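Local coordinates for protein EDTA monooxygenase (EDTA-degrading bacterium BNC1, PDB 5DQP) that probably oxidises EDTA with molecular oxygen as a flavin-dependent monooxygenase of the bacterial luciferase-like class, working with a partner flavin reductase that supplies reduced FMN, at residues M6-W11 / G407-S412; S41-R46 / G84-I89; R47-A52 / R411-S416; V112-G117 / L198-P203; S266-I271 / N384-P389. One frame throughout, in Å; residues are numbered along the deposited sequence. Where two conformers were deposited one is given.

Interaction 1 of 5, residues M6-W11 / G407-S412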
# COMPACT_ATOMS: atom_id res chain seq x y z
N MET A 6 7.96 25.44 -14.12
CA MET A 6 8.21 25.08 -12.72
C MET A 6 7.35 23.88 -12.31
O MET A 6 6.17 23.81 -12.64
CB MET A 6 7.87 26.28 -11.83
CG MET A 6 8.08 26.09 -10.33
SD MET A 6 7.49 27.52 -9.42
CE MET A 6 8.47 28.84 -10.16
N TYR A 7 7.95 22.95 -11.55
CA TYR A 7 7.21 21.81 -11.00
C TYR A 7 6.95 22.03 -9.51
O TYR A 7 7.76 22.64 -8.81
CB TYR A 7 7.97 20.49 -11.21
CG TYR A 7 8.25 20.21 -12.67
CD1 TYR A 7 7.30 19.62 -13.48
CD2 TYR A 7 9.47 20.59 -13.24
CE1 TYR A 7 7.56 19.40 -14.83
CE2 TYR A 7 9.73 20.38 -14.58
CZ TYR A 7 8.76 19.79 -15.37
OH TYR A 7 9.02 19.57 -16.69
N LEU A 8 5.81 21.54 -9.03
CA LEU A 8 5.43 21.68 -7.63
C LEU A 8 4.93 20.36 -7.05
O LEU A 8 4.11 19.68 -7.67
CB LEU A 8 4.33 22.75 -7.47
CG LEU A 8 4.71 24.19 -7.76
CD1 LEU A 8 3.47 25.04 -7.64
CD2 LEU A 8 5.81 24.71 -6.79
N VAL A 9 5.41 20.03 -5.86
CA VAL A 9 4.99 18.83 -5.14
C VAL A 9 4.58 19.23 -3.73
O VAL A 9 5.23 20.09 -3.12
CB VAL A 9 6.13 17.78 -5.10
CG1 VAL A 9 5.71 16.57 -4.22
CG2 VAL A 9 6.52 17.36 -6.52
N SER A 10 3.53 18.62 -3.20
CA SER A 10 2.99 19.01 -1.90
C SER A 10 3.10 17.85 -0.91
O SER A 10 2.53 16.78 -1.14
CB SER A 10 1.52 19.44 -2.00
OG SER A 10 0.71 18.43 -2.61
N TRP A 11 3.83 18.07 0.18
CA TRP A 11 3.79 17.12 1.28
C TRP A 11 2.35 16.91 1.70
O TRP A 11 1.55 17.86 1.75
CB TRP A 11 4.57 17.60 2.50
CG TRP A 11 6.02 17.67 2.41
CD1 TRP A 11 6.76 18.47 1.59
CD2 TRP A 11 6.95 16.97 3.24
NE1 TRP A 11 8.10 18.29 1.84
CE2 TRP A 11 8.25 17.37 2.85
CE3 TRP A 11 6.82 16.03 4.28
CZ2 TRP A 11 9.41 16.87 3.45
CZ3 TRP A 11 7.97 15.53 4.87
CH2 TRP A 11 9.25 15.95 4.46
N GLY A 407 3.10 32.84 -16.06
CA GLY A 407 3.51 32.01 -17.18
C GLY A 407 4.48 30.90 -16.86
O GLY A 407 5.04 30.30 -17.78
N VAL A 408 4.69 30.58 -15.59
CA VAL A 408 5.71 29.61 -15.19
C VAL A 408 5.11 28.33 -14.64
O VAL A 408 5.87 27.42 -14.26
CB VAL A 408 6.69 30.21 -14.17
CG1 VAL A 408 7.21 31.52 -14.69
CG2 VAL A 408 6.01 30.38 -12.79
N PHE A 409 3.77 28.22 -14.56
CA PHE A 409 3.09 27.06 -13.99
C PHE A 409 1.79 26.77 -14.73
O PHE A 409 1.01 27.69 -14.98
CB PHE A 409 2.79 27.27 -12.50
CG PHE A 409 2.49 25.99 -11.82
CD1 PHE A 409 3.52 25.05 -11.64
CD2 PHE A 409 1.19 25.65 -11.45
CE1 PHE A 409 3.27 23.81 -11.07
CE2 PHE A 409 0.93 24.39 -10.87
CZ PHE A 409 1.96 23.48 -10.69
N PRO A 410 1.50 25.51 -15.03
CA PRO A 410 0.35 25.21 -15.90
C PRO A 410 -1.00 25.41 -15.23
O PRO A 410 -1.15 25.29 -14.01
CB PRO A 410 0.56 23.73 -16.26
CG PRO A 410 1.28 23.18 -15.08
CD PRO A 410 2.16 24.29 -14.55
N ARG A 411 -2.00 25.68 -16.07
CA ARG A 411 -3.39 25.73 -15.64
C ARG A 411 -4.13 24.41 -15.85
O ARG A 411 -5.27 24.28 -15.37
CB ARG A 411 -4.16 26.83 -16.37
CG ARG A 411 -3.65 28.22 -16.09
CD ARG A 411 -4.42 29.27 -16.89
NE ARG A 411 -3.87 30.61 -16.71
CZ ARG A 411 -4.18 31.43 -15.71
NH1 ARG A 411 -5.05 31.06 -14.78
NH2 ARG A 411 -3.61 32.63 -15.64
N SER A 412 -3.53 23.44 -16.53
CA SER A 412 -4.23 22.21 -16.88
C SER A 412 -3.32 21.02 -16.67
O SER A 412 -2.09 21.14 -16.69
CB SER A 412 -4.72 22.24 -18.34
OG SER A 412 -5.72 23.22 -18.51
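Two first torsions bring Leu-8 and Phe-409 together: the leucine CG stands anti to its carbonyl carbon (chi1 -68°), which turns CD1 to the ring, and the phenylalanine CG stands anti to its own N (chi1 -162°), which swings the ring in against the start of strand 7-11. This strand belongs to the parallel sheet of a TIM-barrel-like luciferase fold, and the loop that follows helix 390-405 closes over its N-terminal end. Leu-8 CD1 sits over one face of the Phe-409 ring, 3.8 Å from the ring centroid, a CH-pi contact, while Leu-8 CG lies 3.6 Å from Phe-409 CE1 near the rim. Pro-410 CD lies on the opposite face, toward the rim. Leu-403 of helix 390-405 also touches Met-6, Leu-8 and Phe-409, extending this apolar layer toward the helix. Beside it, Met-6 and Val-408 run side by side, with Met-6 CE 3.9 Å from Val-408 CG2. Their backbones are tied as well: Met-6 N donates to Val-408 O at 2.9 Å, in a bond that is nearly straight at the hydrogen (164°). The carbonyl of the same methionine meets the ring at its edge, Met-6 O lying 3.1 Å from Phe-409 CD1.

Interaction 2 of 5, residues S41-R46 / G84-I89; sequences SAEIAR and GRVPDI
Arg-46 and Asp-88 cross at a slant, with the guanidinium and carboxylate planes turned 31° from one another. Arg-46 NE gives Asp-88 OD2 a weak, bent hydrogen bond of 3.2 Å within a salt bridge; a water modelled beside Arg-46 NH2 and Asp-88 OD2 sits too close to the oxygen for its bridging role to be certain. The extended arginine chain also packs along its neighbours: its CD lies 3.8 Å from Val-86 CG1, and its NE lies 3.6 Å from Pro-87 CG. Glu-43 and Val-86 lie alongside with their ends pointing opposite ways, so that Glu-43 CD rests 3.8 Å from Val-86 CG1. From there Glu-43 OE2 adds charge alone to the network, at a long 4.0 Å from Arg-46 NH1 and well out of the guanidinium plane. A leucine in place of Arg-46 would probably leave the Asp-88 carboxylate without its charged mate and take the positive charge away from Glu-43. Deeper in, Ile-89 CD1 presses tightly on Ala-45 CB at 3.4 Å, while Ala-42 CB faces Val-86 CG2. An apolar interior with a charged outer border thus joins helix 35-47 to the turn between helix 75-85 and strand 90-96, neighbouring beta-alpha units of a TIM-barrel-like fold.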
# COMPACT_ATOMS: atom_id res chain seq x y z
N SER A 41 -7.08 17.11 1.05
CA SER A 41 -5.83 17.77 0.68
C SER A 41 -5.43 17.43 -0.74
O SER A 41 -4.88 18.28 -1.45
CB SER A 41 -4.71 17.37 1.64
OG SER A 41 -4.85 18.09 2.83
N ALA A 42 -5.66 16.19 -1.18
CA ALA A 42 -5.24 15.84 -2.53
C ALA A 42 -6.11 16.54 -3.57
O ALA A 42 -5.62 16.93 -4.63
CB ALA A 42 -5.25 14.32 -2.74
N GLU A 43 -7.41 16.71 -3.27
CA GLU A 43 -8.30 17.45 -4.17
C GLU A 43 -7.97 18.94 -4.20
O GLU A 43 -8.16 19.60 -5.23
CB GLU A 43 -9.77 17.24 -3.76
CG GLU A 43 -10.41 15.88 -4.16
CD GLU A 43 -10.78 15.74 -5.67
OE1 GLU A 43 -11.41 14.71 -6.03
OE2 GLU A 43 -10.45 16.63 -6.50
N ILE A 44 -7.48 19.51 -3.09
CA ILE A 44 -6.98 20.88 -3.14
C ILE A 44 -5.76 20.97 -4.05
O ILE A 44 -5.66 21.87 -4.89
CB ILE A 44 -6.68 21.40 -1.72
CG1 ILE A 44 -8.00 21.68 -0.98
CG2 ILE A 44 -5.78 22.65 -1.76
CD1 ILE A 44 -7.80 21.83 0.54
N ALA A 45 -4.80 20.05 -3.90
CA ALA A 45 -3.63 20.09 -4.77
C ALA A 45 -4.02 19.86 -6.23
O ALA A 45 -3.46 20.48 -7.14
CB ALA A 45 -2.60 19.04 -4.31
N ARG A 46 -5.00 18.98 -6.47
CA ARG A 46 -5.46 18.74 -7.84
C ARG A 46 -6.04 20.01 -8.46
O ARG A 46 -5.75 20.34 -9.62
CB ARG A 46 -6.50 17.62 -7.85
CG ARG A 46 -6.95 17.17 -9.24
CD ARG A 46 -8.22 16.32 -9.10
NE ARG A 46 -8.96 16.27 -10.34
CZ ARG A 46 -9.76 17.24 -10.78
NH1 ARG A 46 -9.92 18.35 -10.06
NH2 ARG A 46 -10.39 17.10 -11.93
N GLY A 84 -7.11 6.05 -5.99
CA GLY A 84 -8.34 5.38 -6.36
C GLY A 84 -9.51 6.34 -6.47
O GLY A 84 -10.44 6.10 -7.23
N ARG A 85 -9.45 7.46 -5.74
CA ARG A 85 -10.54 8.41 -5.59
C ARG A 85 -10.29 9.74 -6.30
O ARG A 85 -11.22 10.32 -6.86
CB ARG A 85 -10.79 8.68 -4.10
CG ARG A 85 -11.67 9.92 -3.85
CD ARG A 85 -13.13 9.54 -3.60
NE ARG A 85 -13.20 8.56 -2.52
CZ ARG A 85 -13.57 8.83 -1.27
NH1 ARG A 85 -13.59 7.85 -0.38
NH2 ARG A 85 -13.91 10.06 -0.92
N VAL A 86 -9.07 10.25 -6.28
CA VAL A 86 -8.73 11.55 -6.84
C VAL A 86 -7.97 11.33 -8.15
O VAL A 86 -6.88 10.73 -8.12
CB VAL A 86 -7.90 12.38 -5.85
CG1 VAL A 86 -7.65 13.78 -6.38
CG2 VAL A 86 -8.60 12.40 -4.47
N PRO A 87 -8.48 11.78 -9.29
CA PRO A 87 -7.75 11.63 -10.56
C PRO A 87 -6.63 12.66 -10.72
O PRO A 87 -6.46 13.56 -9.91
CB PRO A 87 -8.84 11.85 -11.61
CG PRO A 87 -9.80 12.79 -10.94
CD PRO A 87 -9.80 12.41 -9.47
N ASP A 88 -5.83 12.46 -11.77
CA ASP A 88 -4.87 13.44 -12.28
C ASP A 88 -3.60 13.55 -11.44
O ASP A 88 -2.49 13.38 -11.95
CB ASP A 88 -5.52 14.82 -12.38
CG ASP A 88 -6.64 14.87 -13.42
OD1 ASP A 88 -6.49 14.26 -14.51
OD2 ASP A 88 -7.65 15.53 -13.14
N ILE A 89 -3.72 13.91 -10.17
CA ILE A 89 -2.54 14.28 -9.43
C ILE A 89 -1.66 13.07 -9.19
O ILE A 89 -2.15 11.97 -8.88
CB ILE A 89 -2.94 14.95 -8.11
CG1 ILE A 89 -1.67 15.45 -7.40
CG2 ILE A 89 -3.79 14.00 -7.30
CD1 ILE A 89 -1.94 16.57 -6.51
O HOH W 1 -9.73 15.25 -14.30

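Interaction 3 of 5, residues R47-A52 / R411-S416; sequences RGRIDA and RSYTES
The backbones come closest at Arg-49 and Ser-412, whose CA atoms lie 6.4 Å apart; Arg-49, the first residue to leave helix 35-47, takes positive phi and completes a Schellman motif. Its side chain then bends at chi2 (-50°), which folds the guanidinium back toward the 411-416 segment. Arg-49 NE donates to Arg-411 O at 2.9 Å in a fairly straight bond. The acceptor lies close to the guanidinium plane, yet the donor approaches from above the plane of the carbonyl. Arg-49 NH1 is engaged separately, by Arg-46 O in the last turn of the helix, so two backbone carbonyls from different parts of the chain fix how this group is turned. In the TIM-barrel-like fold the helix exit leads into strand 52-55, and the tail that follows helix 390-405 is laid across this connection. Tyr-413 crosses Arg-49 obliquely, its ring plane 46° from that of the guanidinium. Arg-49 CD lies over the ring face, 4.0 Å from the centroid of the Tyr-413 ring, as a CH-pi contact. The phenol then reaches on to the next residue: Tyr-413 OH donates to Ile-50 O at 2.6 Å, tilted by a modest 18° from the carbonyl plane, and the acceptor lies at the edge of the tyrosine ring. Asp-88 and Ile-89 also touch the tyrosine, while on the sheet side Ile-50 packs on Leu-8 and Ser-10 of strand 7-11.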
# COMPACT_ATOMS: atom_id res chain seq x y z
N ARG A 47 -6.85 20.74 -7.69
CA ARG A 47 -7.40 22.01 -8.16
C ARG A 47 -6.29 23.02 -8.50
O ARG A 47 -6.43 23.79 -9.46
CB ARG A 47 -8.36 22.59 -7.11
CG ARG A 47 -8.82 24.03 -7.41
CD ARG A 47 -9.86 24.52 -6.41
NE ARG A 47 -9.27 25.20 -5.25
CZ ARG A 47 -9.35 24.77 -4.00
NH1 ARG A 47 -10.01 23.65 -3.72
NH2 ARG A 47 -8.79 25.46 -3.02
N GLY A 48 -5.18 23.00 -7.78
CA GLY A 48 -4.03 23.81 -8.13
C GLY A 48 -3.15 23.29 -9.24
O GLY A 48 -2.18 23.97 -9.62
N ARG A 49 -3.46 22.12 -9.81
CA ARG A 49 -2.59 21.44 -10.77
C ARG A 49 -1.22 21.10 -10.19
O ARG A 49 -0.22 21.02 -10.92
CB ARG A 49 -2.40 22.27 -12.04
CG ARG A 49 -3.68 22.77 -12.68
CD ARG A 49 -4.71 21.66 -12.87
NE ARG A 49 -5.94 22.21 -13.44
CZ ARG A 49 -7.17 21.97 -12.99
NH1 ARG A 49 -7.38 21.17 -11.95
NH2 ARG A 49 -8.20 22.53 -13.61
N ILE A 50 -1.12 20.93 -8.87
CA ILE A 50 0.13 20.42 -8.31
C ILE A 50 0.49 19.14 -9.05
O ILE A 50 -0.39 18.35 -9.41
CB ILE A 50 -0.01 20.21 -6.80
CG1 ILE A 50 -0.37 21.53 -6.10
CG2 ILE A 50 1.29 19.68 -6.21
CD1 ILE A 50 0.48 22.75 -6.50
N ASP A 51 1.78 18.94 -9.31
CA ASP A 51 2.16 17.77 -10.10
C ASP A 51 1.99 16.47 -9.32
O ASP A 51 1.54 15.47 -9.88
CB ASP A 51 3.59 17.92 -10.62
CG ASP A 51 3.72 19.06 -11.59
OD1 ASP A 51 3.13 18.96 -12.69
OD2 ASP A 51 4.36 20.07 -11.23
N ALA A 52 2.32 16.47 -8.03
CA ALA A 52 2.16 15.25 -7.23
C ALA A 52 2.09 15.61 -5.75
O ALA A 52 2.64 16.63 -5.33
CB ALA A 52 3.31 14.26 -7.48
N ARG A 411 -2.00 25.68 -16.07
CA ARG A 411 -3.39 25.73 -15.64
C ARG A 411 -4.13 24.41 -15.85
O ARG A 411 -5.27 24.28 -15.37
CB ARG A 411 -4.16 26.83 -16.37
CG ARG A 411 -3.65 28.22 -16.09
CD ARG A 411 -4.42 29.27 -16.89
NE ARG A 411 -3.87 30.61 -16.71
CZ ARG A 411 -4.18 31.43 -15.71
NH1 ARG A 411 -5.05 31.06 -14.78
NH2 ARG A 411 -3.61 32.63 -15.64
N SER A 412 -3.53 23.44 -16.53
CA SER A 412 -4.23 22.21 -16.88
C SER A 412 -3.32 21.02 -16.67
O SER A 412 -2.09 21.14 -16.69
CB SER A 412 -4.72 22.24 -18.34
OG SER A 412 -5.72 23.22 -18.51
N TYR A 413 -3.93 19.85 -16.49
CA TYR A 413 -3.21 18.59 -16.60
C TYR A 413 -3.24 18.15 -18.06
O TYR A 413 -4.27 17.71 -18.56
CB TYR A 413 -3.81 17.52 -15.69
CG TYR A 413 -3.52 17.73 -14.22
CD1 TYR A 413 -2.22 17.69 -13.71
CD2 TYR A 413 -4.56 17.93 -13.34
CE1 TYR A 413 -1.96 17.87 -12.34
CE2 TYR A 413 -4.32 18.13 -11.98
CZ TYR A 413 -3.04 18.10 -11.49
OH TYR A 413 -2.88 18.28 -10.13
N THR A 414 -2.10 18.25 -18.74
CA THR A 414 -2.02 17.86 -20.15
C THR A 414 -1.33 16.51 -20.38
O THR A 414 -1.30 16.03 -21.51
CB THR A 414 -1.31 18.96 -20.94
OG1 THR A 414 -0.10 19.30 -20.27
CG2 THR A 414 -2.19 20.22 -20.99
N GLU A 415 -0.79 15.90 -19.32
CA GLU A 415 -0.28 14.54 -19.36
C GLU A 415 -0.98 13.77 -18.25
O GLU A 415 -1.30 14.32 -17.20
CB GLU A 415 1.23 14.48 -19.13
CG GLU A 415 2.09 15.30 -20.08
CD GLU A 415 1.96 16.81 -19.86
OE1 GLU A 415 1.74 17.52 -20.85
OE2 GLU A 415 2.08 17.29 -18.70
N SER A 416 -1.24 12.50 -18.49
CA SER A 416 -1.91 11.73 -17.46
C SER A 416 -0.97 10.84 -16.66
O SER A 416 -1.40 10.24 -15.68
CB SER A 416 -3.05 10.89 -18.08
OG SER A 416 -2.54 9.86 -18.90

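Interaction 4 of 5, residues V112-G117 / L198-P203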
# COMPACT_ATOMS: atom_id res chain seq x y z
N VAL A 112 0.71 0.04 -7.78
CA VAL A 112 -0.03 1.26 -7.52
C VAL A 112 0.16 2.21 -8.68
O VAL A 112 -0.76 2.96 -9.03
CB VAL A 112 0.36 1.88 -6.16
CG1 VAL A 112 1.75 2.52 -6.21
CG2 VAL A 112 -0.71 2.89 -5.73
N ASN A 113 1.33 2.16 -9.32
CA ASN A 113 1.57 3.00 -10.49
C ASN A 113 0.61 2.64 -11.61
O ASN A 113 -0.11 3.50 -12.14
CB ASN A 113 3.02 2.84 -10.96
CG ASN A 113 3.41 3.88 -11.99
OD1 ASN A 113 3.15 5.09 -11.80
ND2 ASN A 113 4.04 3.45 -13.06
N LEU A 114 0.60 1.35 -11.98
CA LEU A 114 -0.26 0.85 -13.05
C LEU A 114 -1.74 1.06 -12.71
O LEU A 114 -2.50 1.57 -13.54
CB LEU A 114 0.05 -0.63 -13.28
CG LEU A 114 -0.54 -1.36 -14.49
CD1 LEU A 114 -0.17 -0.65 -15.76
CD2 LEU A 114 0.02 -2.79 -14.54
N LEU A 115 -2.14 0.73 -11.49
CA LEU A 115 -3.54 0.90 -11.11
C LEU A 115 -3.97 2.35 -11.16
O LEU A 115 -5.15 2.63 -11.44
CB LEU A 115 -3.80 0.36 -9.71
CG LEU A 115 -4.10 -1.13 -9.60
CD1 LEU A 115 -4.05 -1.46 -8.13
CD2 LEU A 115 -5.47 -1.50 -10.24
N SER A 116 -3.07 3.30 -10.87
CA SER A 116 -3.46 4.71 -10.90
C SER A 116 -3.37 5.32 -12.29
O SER A 116 -3.64 6.51 -12.45
CB SER A 116 -2.60 5.53 -9.93
OG SER A 116 -1.24 5.49 -10.32
N GLY A 117 -2.97 4.56 -13.30
CA GLY A 117 -2.74 5.15 -14.60
C GLY A 117 -1.37 5.76 -14.78
O GLY A 117 -1.18 6.58 -15.69
N LEU A 198 8.84 -10.42 -12.24
CA LEU A 198 7.77 -9.74 -11.53
C LEU A 198 6.43 -10.10 -12.16
O LEU A 198 6.33 -10.27 -13.37
CB LEU A 198 7.98 -8.24 -11.60
CG LEU A 198 7.23 -7.32 -10.65
CD1 LEU A 198 7.69 -7.62 -9.23
CD2 LEU A 198 7.54 -5.86 -11.03
N ASN A 199 5.39 -10.20 -11.32
CA ASN A 199 4.03 -10.45 -11.78
C ASN A 199 3.20 -9.16 -11.92
O ASN A 199 1.98 -9.18 -11.73
CB ASN A 199 3.34 -11.46 -10.86
CG ASN A 199 3.17 -10.95 -9.45
OD1 ASN A 199 3.79 -9.97 -9.04
ND2 ASN A 199 2.35 -11.64 -8.68
N VAL A 200 3.83 -8.06 -12.28
CA VAL A 200 3.13 -6.83 -12.64
C VAL A 200 3.84 -6.35 -13.90
O VAL A 200 5.06 -6.25 -13.90
CB VAL A 200 3.19 -5.76 -11.54
CG1 VAL A 200 2.46 -4.48 -12.00
CG2 VAL A 200 2.63 -6.27 -10.22
N PRO A 201 3.13 -6.05 -14.99
CA PRO A 201 3.83 -5.76 -16.24
C PRO A 201 4.27 -4.31 -16.36
O PRO A 201 3.64 -3.39 -15.82
CB PRO A 201 2.77 -6.09 -17.30
CG PRO A 201 1.50 -5.64 -16.60
CD PRO A 201 1.67 -6.02 -15.15
N LEU A 202 5.37 -4.11 -17.09
CA LEU A 202 5.84 -2.77 -17.40
C LEU A 202 4.78 -2.06 -18.23
O LEU A 202 4.29 -2.62 -19.21
CB LEU A 202 7.15 -2.82 -18.18
CG LEU A 202 7.91 -1.52 -18.45
CD1 LEU A 202 8.37 -0.88 -17.13
CD2 LEU A 202 9.11 -1.81 -19.30
N PRO A 203 4.39 -0.85 -17.87
CA PRO A 203 3.43 -0.11 -18.68
C PRO A 203 4.11 0.42 -19.93
O PRO A 203 5.35 0.53 -19.96
CB PRO A 203 2.99 1.04 -17.75
CG PRO A 203 3.48 0.62 -16.35
CD PRO A 203 4.74 -0.13 -16.63
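Leu-114 is the bump of this contact, and Val-200, Pro-201 and Pro-203 shape the hollow it enters. The leucine lies near the C-terminal end of helix 102-115, one of the outer helices of the TIM-barrel-like fold, and the receiving surface belongs to the long connection between strands 193-194 and 210-213. With CG anti to the backbone N (chi1 -170°), the isobutyl group projects from the helix and divides its two methyls between different walls. Leu-114 CD2 fits against the first wall, 3.7 Å from Pro-201 CD and 3.9 Å from Val-200 CG1. The leucine and the Pro-201 ring meet at about a right angle, the methyl pushing against the CG and CD corner of the ring. Pro-203 makes the second wall, its CG and CB turned to the other methyl. An alanine in place of Leu-114 would probably open a gap between the helix and these prolines, since both methyl contacts would go. No hydrogen bond spans the two segments, so apolar shape carries the contact. Asn-113 lies beside Pro-203, but its OD1 accepts from Ile-120 N just beyond the helix, where Gly-117 forms a Schellman motif. The second subunit covers part of the same connection, with its Pro-72 on Val-200 and its Phe-33 on Pro-201. At the second wall, Leu-114 CD1 sits 3.9 Å from Pro-203 CG and 4.1 Å from Pro-203 CB.

Interaction 5 of 5, residues S266-I271 / N384-P389; sequences SFVPLI and NAPLLP
Strand 262-271 and the segment just beyond strand 380-383 approach most closely at Val-268 and Asn-384, whose CA atoms are 4.7 Å apart. Asn-384 N donates to Phe-267 O at 2.9 Å, with an angle of 154° at the hydrogen. In return, Asn-384 O receives a CA-H...O contact from Val-268 CA at 3.4 Å. These two links carry the pairing of the parallel strands a step past the end of strand 380-383, at a place where strand 262-271 is itself interrupted. Val-268 CG1, anti to the backbone N (chi1 -179°), packs against Asn-384 O and, close by, reaches Pro-386 CD at 4.0 Å, while CG2 approaches the amide nitrogen of the asparagine. The Pro-386 ring, running antiparallel to the valine side chain, settles over the strand backbone, its CD only 3.1 Å from Pro-269 O, and its CG meets Leu-270 CD1 at 4.2 Å. Pro-386 is backed by Ala-391 of helix 390-405. The amide end of Asn-384 is linked through water: ND2 donates to a molecule that also hydrogen-bonds Ser-266 OG. In the conformer given for Trp-11 of strand 7-11, its NE1 also bonds that hydroxyl. Ser-266 lies about 4 Å, side chain to molecule, from a bound polyether that probably came from the crystallisation liquor, and about 11 Å from the side chain of Thr-94, a predicted FMN-binding residue. Such a place, where strands give way to loops at the C-terminal end of a parallel barrel, is where TIM-barrel enzymes of the luciferase-like class build their active-site pocket.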
# COMPACT_ATOMS: atom_id res chain seq x y z
N SER A 266 12.93 21.89 -0.79
CA SER A 266 11.77 21.70 0.04
C SER A 266 11.72 22.83 1.05
O SER A 266 12.76 23.22 1.59
CB SER A 266 11.82 20.33 0.76
OG SER A 266 10.64 20.08 1.52
N PHE A 267 10.53 23.36 1.31
CA PHE A 267 10.45 24.43 2.29
C PHE A 267 9.03 24.52 2.85
O PHE A 267 8.07 24.00 2.27
CB PHE A 267 10.88 25.77 1.69
CG PHE A 267 9.85 26.38 0.78
CD1 PHE A 267 9.65 25.87 -0.47
CD2 PHE A 267 9.08 27.44 1.20
CE1 PHE A 267 8.69 26.42 -1.30
CE2 PHE A 267 8.13 27.99 0.36
CZ PHE A 267 7.94 27.48 -0.88
N VAL A 268 8.93 25.21 3.99
CA VAL A 268 7.67 25.41 4.70
C VAL A 268 7.20 26.83 4.43
O VAL A 268 7.86 27.78 4.86
CB VAL A 268 7.85 25.18 6.21
CG1 VAL A 268 6.50 25.37 6.93
CG2 VAL A 268 8.48 23.81 6.48
N PRO A 269 6.09 27.03 3.73
CA PRO A 269 5.59 28.40 3.58
C PRO A 269 4.70 28.83 4.75
O PRO A 269 3.82 28.07 5.16
CB PRO A 269 4.78 28.32 2.28
CG PRO A 269 4.27 26.92 2.27
CD PRO A 269 5.30 26.06 2.95
N LEU A 270 4.91 30.04 5.26
CA LEU A 270 4.02 30.65 6.25
C LEU A 270 3.40 31.87 5.56
O LEU A 270 3.96 32.97 5.57
CB LEU A 270 4.78 31.04 7.51
CG LEU A 270 3.89 31.33 8.71
CD1 LEU A 270 3.02 30.10 9.01
CD2 LEU A 270 4.76 31.67 9.92
N ILE A 271 2.26 31.66 4.94
CA ILE A 271 1.71 32.63 4.02
C ILE A 271 0.54 33.33 4.69
O ILE A 271 -0.40 32.67 5.14
CB ILE A 271 1.27 32.00 2.70
CG1 ILE A 271 2.47 31.40 2.00
CG2 ILE A 271 0.58 33.07 1.84
CD1 ILE A 271 2.13 30.66 0.77
N ASN A 384 5.83 22.18 1.88
CA ASN A 384 5.61 21.45 3.13
C ASN A 384 4.69 22.31 3.99
O ASN A 384 5.15 23.12 4.79
CB ASN A 384 6.96 21.18 3.79
CG ASN A 384 6.91 20.10 4.86
OD1 ASN A 384 5.88 19.45 5.08
ND2 ASN A 384 8.06 19.89 5.53
N ALA A 385 3.39 22.13 3.83
CA ALA A 385 2.43 23.05 4.46
C ALA A 385 2.47 22.91 5.97
O ALA A 385 2.46 21.79 6.49
CB ALA A 385 1.02 22.80 3.93
N PRO A 386 2.53 24.03 6.71
CA PRO A 386 2.57 23.93 8.18
C PRO A 386 1.30 23.34 8.78
O PRO A 386 1.36 22.70 9.83
CB PRO A 386 2.78 25.38 8.64
CG PRO A 386 2.30 26.22 7.51
CD PRO A 386 2.60 25.42 6.25
N LEU A 387 0.16 23.56 8.14
CA LEU A 387 -1.12 22.99 8.57
C LEU A 387 -1.83 22.45 7.34
O LEU A 387 -1.95 23.16 6.34
CB LEU A 387 -2.00 24.05 9.25
CG LEU A 387 -3.40 23.58 9.64
CD1 LEU A 387 -3.35 22.35 10.57
CD2 LEU A 387 -4.20 24.73 10.29
N LEU A 388 -2.28 21.19 7.42
CA LEU A 388 -3.11 20.58 6.37
C LEU A 388 -4.55 20.41 6.84
O LEU A 388 -4.78 20.03 7.99
CB LEU A 388 -2.51 19.22 5.93
CG LEU A 388 -1.19 19.38 5.16
CD1 LEU A 388 -0.43 18.07 4.97
CD2 LEU A 388 -1.54 19.99 3.81
N PRO A 389 -5.52 20.68 5.96
CA PRO A 389 -5.35 21.19 4.60
C PRO A 389 -5.19 22.71 4.50
O PRO A 389 -4.84 23.19 3.41
CB PRO A 389 -6.65 20.76 3.90
CG PRO A 389 -7.64 20.66 4.97
CD PRO A 389 -6.88 20.14 6.17
O HOH W 2 10.88 21.03 4.57

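Interactions 1, 2, 3 and 5 form a connected group around strand 7-11, helix 35-47 and the chain flanking helix 390-405. Interactions 1 and 3 are closest, their centres 7 Å apart, and share Arg-411 and Ser-412; interaction 2 touches both, and Asp-88 packs on Tyr-413. Interactions 1 and 5 both reach the parallel sheet, through strands 7-11 and 262-271. Interaction 4 lies apart, 32 Å centre to centre from interaction 5, and like interaction 2 it reaches the second subunit. Along the chain, interactions 2, 4 and 5 fall in series inside the loop closed by interaction 1. The chain after helix 390-405 packs against the start of the first strand, while strand 380-383 lies between strands 7-11 and 262-271.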